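Local coordinates for ESX-1 secretion system protein EccA1 (PDB 4F3V), which probably supplies energy, as a cytosolic ATPase, for exporting ESX-1 virulence factors of Mycobacterium tuberculosis, and is represented here by its N-terminal TPR domain, at residues Val15-Leu18 with Pro19-Glu22; Leu28-Glu31 with Ile32-Asp36. One frame throughout, in Å; residues are numbered along the deposited sequence.

Contact 1. Residues Val15-Leu18 with Pro19-Glu22; sequences VSML and PMSE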
loop_
_atom_site.group_PDB
_atom_site.type_symbol
_atom_site.label_atom_id
_atom_site.label_comp_id
_atom_site.label_asym_id
_atom_site.label_seq_id
_atom_site.Cartn_x
_atom_site.Cartn_y
_atom_site.Cartn_z
ATOM N N VAL A 15 -3.143 -22.671 -13.332
ATOM C CA VAL A 15 -2.097 -21.833 -13.868
ATOM C C VAL A 15 -2.109 -21.858 -15.388
ATOM O O VAL A 15 -1.927 -20.830 -16.008
ATOM C CB VAL A 15 -0.711 -22.214 -13.317
ATOM C CG1 VAL A 15 0.380 -21.376 -13.997
ATOM C CG2 VAL A 15 -0.712 -22.004 -11.788
ATOM N N SER A 16 -2.337 -23.013 -15.984
ATOM C CA SER A 16 -2.401 -23.115 -17.452
ATOM C C SER A 16 -3.568 -22.315 -18.027
ATOM O O SER A 16 -3.506 -21.851 -19.138
ATOM C CB SER A 16 -2.569 -24.561 -17.883
ATOM O OG SER A 16 -1.364 -25.270 -17.666
ATOM N N MET A 17 -4.639 -22.204 -17.254
ATOM C CA MET A 17 -5.863 -21.558 -17.696
ATOM C C MET A 17 -5.755 -20.022 -17.595
ATOM O O MET A 17 -6.587 -19.324 -18.162
ATOM C CB MET A 17 -7.008 -22.078 -16.821
ATOM C CG MET A 17 -8.358 -21.428 -17.024
ATOM S SD MET A 17 -9.129 -22.204 -18.432
ATOM C CE MET A 17 -9.129 -23.844 -17.668
ATOM N N LEU A 18 -4.731 -19.508 -16.899
ATOM C CA LEU A 18 -4.639 -18.057 -16.626
ATOM C C LEU A 18 -4.661 -17.165 -17.868
ATOM O O LEU A 18 -5.372 -16.175 -17.880
ATOM C CB LEU A 18 -3.414 -17.708 -15.781
ATOM C CG LEU A 18 -3.520 -17.935 -14.281
ATOM C CD1 LEU A 18 -2.155 -17.740 -13.670
ATOM C CD2 LEU A 18 -4.559 -17.048 -13.632
ATOM N N PRO A 19 -3.886 -17.505 -18.914
ATOM C CA PRO A 19 -4.003 -16.697 -20.132
ATOM C C PRO A 19 -5.351 -16.829 -20.857
ATOM O O PRO A 19 -5.683 -15.957 -21.628
ATOM C CB PRO A 19 -2.863 -17.204 -21.030
ATOM C CG PRO A 19 -2.119 -18.239 -20.265
ATOM C CD PRO A 19 -2.858 -18.556 -19.008
ATOM N N MET A 20 -6.096 -17.916 -20.640
ATOM C CA MET A 20 -7.366 -18.182 -21.354
ATOM C C MET A 20 -8.539 -17.547 -20.607
ATOM O O MET A 20 -9.371 -16.880 -21.206
ATOM C CB MET A 20 -7.638 -19.699 -21.500
ATOM C CG MET A 20 -6.635 -20.494 -22.370
ATOM S SD MET A 20 -6.895 -22.269 -22.785
ATOM C CE MET A 20 -6.394 -23.090 -21.267
ATOM N N SER A 21 -8.599 -17.755 -19.292
ATOM C CA SER A 21 -9.747 -17.310 -18.515
ATOM C C SER A 21 -9.433 -17.262 -17.030
ATOM O O SER A 21 -9.364 -18.289 -16.361
ATOM C CB SER A 21 -10.915 -18.266 -18.750
ATOM O OG SER A 21 -11.963 -17.993 -17.851
ATOM N N GLU A 22 -9.263 -16.058 -16.511
ATOM C CA GLU A 22 -9.075 -15.846 -15.097
ATOM C C GLU A 22 -10.256 -16.355 -14.290
ATOM O O GLU A 22 -10.064 -16.879 -13.199
ATOM C CB GLU A 22 -8.796 -14.368 -14.807
ATOM C CG GLU A 22 -7.428 -13.949 -15.334
ATOM C CD GLU A 22 -7.057 -12.520 -15.008
ATOM O OE1 GLU A 22 -7.824 -11.853 -14.297
ATOM O OE2 GLU A 22 -5.989 -12.062 -15.466
HETATM O O HOH W 1 -4.640 -13.533 -17.272
#
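The carbonyl oxygen of Met17 accepts two backbone N-H groups from the turn that follows it. Ser21 N lies 2.8 Å from Met17 O, almost in line with the C=O bond, and its N-H points straight at the oxygen (170°). Met20 N lies 2.9 Å from Met17 O but comes from above the carbonyl plane, and its bond is more bent (134°). Both bonds end on one oxygen, so the chain turns tightly round it.

Pro19 has no N-H to give. Its ring instead sits against the last carbonyls before the turn, with CD 3.4 Å from Ser16 O. CD also lies 3.4 Å from Leu18 CB, a closeness that comes with the Leu18-Pro19 peptide link.

The two methionine side chains cross at about a right angle. Met17 CG stands anti to the backbone N (chi1 174°), and the chain then bends twice. Its SD meets the methyl CE of Met20 at 4.0 Å. That methyl also reaches back toward Ser16 O.

On another side of the turn, one water donates to both Leu18 O and Glu22 OE2, at 2.8 Å from Leu18 O. Glu22 OE2 also forms a salt bridge with Arg48, so the carboxylate links the turn to helix 40-48. Leu18 is buried, and its side chain packs on Ser25 and Cys49.

Ser21 closes the turn as the N-cap of the next helix, its OG accepting from Arg24 N. This is a short turn between two consecutive helices, the second capped by a serine, consistent with the helical-hairpin build of a tetratricopeptide-repeat domain.

Contact 2. Residues Leu28-Glu31 with Ile32-Asp36; sequences LFTE and ITNYD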
loop_
_atom_site.group_PDB
_atom_site.type_symbol
_atom_site.label_atom_id
_atom_site.label_comp_id
_atom_site.label_asym_id
_atom_site.label_seq_id
_atom_site.Cartn_x
_atom_site.Cartn_y
_atom_site.Cartn_z
ATOM N N LEU A 28 -10.896 -22.906 -10.069
ATOM C CA LEU A 28 -9.993 -23.996 -9.716
ATOM C C LEU A 28 -9.192 -23.683 -8.466
ATOM O O LEU A 28 -9.045 -24.548 -7.604
ATOM C CB LEU A 28 -9.055 -24.337 -10.879
ATOM C CG LEU A 28 -9.697 -24.930 -12.135
ATOM C CD1 LEU A 28 -8.676 -25.074 -13.235
ATOM C CD2 LEU A 28 -10.338 -26.278 -11.841
ATOM N N PHE A 29 -8.625 -22.479 -8.371
ATOM C CA PHE A 29 -7.922 -22.081 -7.149
ATOM C C PHE A 29 -8.887 -22.121 -5.942
ATOM O O PHE A 29 -8.504 -22.513 -4.842
ATOM C CB PHE A 29 -7.322 -20.680 -7.271
ATOM C CG PHE A 29 -6.169 -20.566 -8.226
ATOM C CD1 PHE A 29 -5.032 -21.364 -8.088
ATOM C CD2 PHE A 29 -6.178 -19.630 -9.217
ATOM C CE1 PHE A 29 -3.946 -21.220 -8.934
ATOM C CE2 PHE A 29 -5.100 -19.477 -10.069
ATOM C CZ PHE A 29 -3.975 -20.276 -9.938
ATOM N N THR A 30 -10.146 -21.765 -6.164
ATOM C CA THR A 30 -11.139 -21.761 -5.104
ATOM C C THR A 30 -11.504 -23.184 -4.690
ATOM O O THR A 30 -11.701 -23.452 -3.511
ATOM C CB THR A 30 -12.383 -20.966 -5.545
ATOM O OG1 THR A 30 -11.980 -19.614 -5.778
ATOM C CG2 THR A 30 -13.491 -21.005 -4.490
ATOM N N GLU A 31 -11.585 -24.087 -5.658
ATOM C CA GLU A 31 -11.796 -25.480 -5.358
ATOM C C GLU A 31 -10.669 -26.009 -4.446
ATOM O O GLU A 31 -10.944 -26.748 -3.502
ATOM C CB GLU A 31 -11.839 -26.282 -6.647
ATOM C CG GLU A 31 -12.154 -27.753 -6.490
ATOM C CD GLU A 31 -13.601 -28.032 -6.196
ATOM O OE1 GLU A 31 -14.415 -27.102 -6.116
ATOM O OE2 GLU A 31 -13.931 -29.209 -6.044
ATOM N N ILE A 32 -9.425 -25.607 -4.709
ATOM C CA ILE A 32 -8.297 -26.017 -3.841
ATOM C C ILE A 32 -8.472 -25.500 -2.414
ATOM O O ILE A 32 -8.433 -26.290 -1.448
ATOM C CB ILE A 32 -6.933 -25.587 -4.401
ATOM C CG1 ILE A 32 -6.684 -26.273 -5.757
ATOM C CG2 ILE A 32 -5.819 -25.872 -3.381
ATOM C CD1 ILE A 32 -5.647 -25.580 -6.592
ATOM N N THR A 33 -8.732 -24.197 -2.269
ATOM C CA THR A 33 -8.863 -23.614 -0.917
ATOM C C THR A 33 -10.079 -24.144 -0.172
ATOM O O THR A 33 -10.045 -24.247 1.048
ATOM C CB THR A 33 -8.886 -22.078 -0.922
ATOM O OG1 THR A 33 -10.016 -21.618 -1.659
ATOM C CG2 THR A 33 -7.613 -21.529 -1.523
ATOM N N ASN A 34 -11.142 -24.498 -0.894
ATOM C CA ASN A 34 -12.281 -25.196 -0.291
ATOM C C ASN A 34 -11.921 -26.515 0.364
ATOM O O ASN A 34 -12.530 -26.882 1.361
ATOM C CB ASN A 34 -13.388 -25.471 -1.329
ATOM C CG ASN A 34 -14.208 -24.230 -1.657
ATOM O OD1 ASN A 34 -14.031 -23.175 -1.049
ATOM N ND2 ASN A 34 -15.141 -24.369 -2.604
ATOM N N TYR A 35 -10.951 -27.235 -0.206
ATOM C CA TYR A 35 -10.491 -28.515 0.341
ATOM C C TYR A 35 -9.305 -28.384 1.280
ATOM O O TYR A 35 -9.112 -29.232 2.124
ATOM C CB TYR A 35 -10.115 -29.466 -0.792
ATOM C CG TYR A 35 -11.365 -30.158 -1.348
ATOM C CD1 TYR A 35 -12.288 -29.455 -2.134
ATOM C CD2 TYR A 35 -11.649 -31.487 -1.038
ATOM C CE1 TYR A 35 -13.447 -30.061 -2.603
ATOM C CE2 TYR A 35 -12.800 -32.108 -1.510
ATOM C CZ TYR A 35 -13.691 -31.392 -2.291
ATOM O OH TYR A 35 -14.826 -32.014 -2.740
ATOM N N ASP A 36 -8.518 -27.322 1.125
ATOM C CA ASP A 36 -7.360 -27.110 1.957
ATOM C C ASP A 36 -7.190 -25.627 2.212
ATOM O O ASP A 36 -6.582 -24.894 1.412
ATOM C CB ASP A 36 -6.123 -27.715 1.285
ATOM C CG ASP A 36 -4.833 -27.527 2.109
ATOM O OD1 ASP A 36 -4.888 -27.092 3.298
ATOM O OD2 ASP A 36 -3.773 -27.844 1.536
HETATM O O HOH W 2 -15.525 -27.518 -3.244
#
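Leu28 O accepts the N-H of Ile32 at 3.1 Å, and Ile32 CG1 lies beside the same oxygen. Phe29 O takes Thr33 N in the next helical bond, also 3.1 Å long, with Thr33 CG2 nearby. Thr30 O receives Asn34 N at 2.9 Å. The Asn34 side chain folds back over this oxygen, bringing its amide carbon CG within 3.2 Å of Thr30 O. Beyond it, the amide meets the methyl CG2 of Thr30.

Glu31 O has a weak bond from Tyr35 N and lies at the ring edge, 3.3 Å from Tyr35 CD1. The Glu31 side chain bends at chi2 (75°) and runs alongside Tyr35, pointing the same way. Its OE2 is 3.6 Å from Tyr35 CE1, with carboxylate and ring planes 42° apart. A water donates to Glu31 OE1 and accepts from Asn34 ND2, joining the two side chains.

Arg6 of helix 2-17 forms a salt bridge with Glu31 OE2 and a cation-pi contact with Tyr35. Leu28 packs on Leu10 and Ala14 of that helix. Helix 40-48 is met by Ile32 on Ala42 and Thr33 on Trp43, so helix 22-35 makes side-chain contacts with both its chain neighbours.

In the fold
Helix 2-17 opens the chain, and contact 1 closes the short turn at its end. Helix 22-35 starts there, and contact 2 covers its second half and runs one residue past its end, to Asp36. The two contacts follow in series and neither nest nor cross. Their centres are about 16 Å apart, yet they touch where Val15 CG2 packs on Phe29 CZ, 4.1 Å away. The turn joins helices 2-17 and 22-35, and side chains of contact 2 pack between them. Both contacts also reach helix 40-48, which ties the first three helices together at one end of this helical domain.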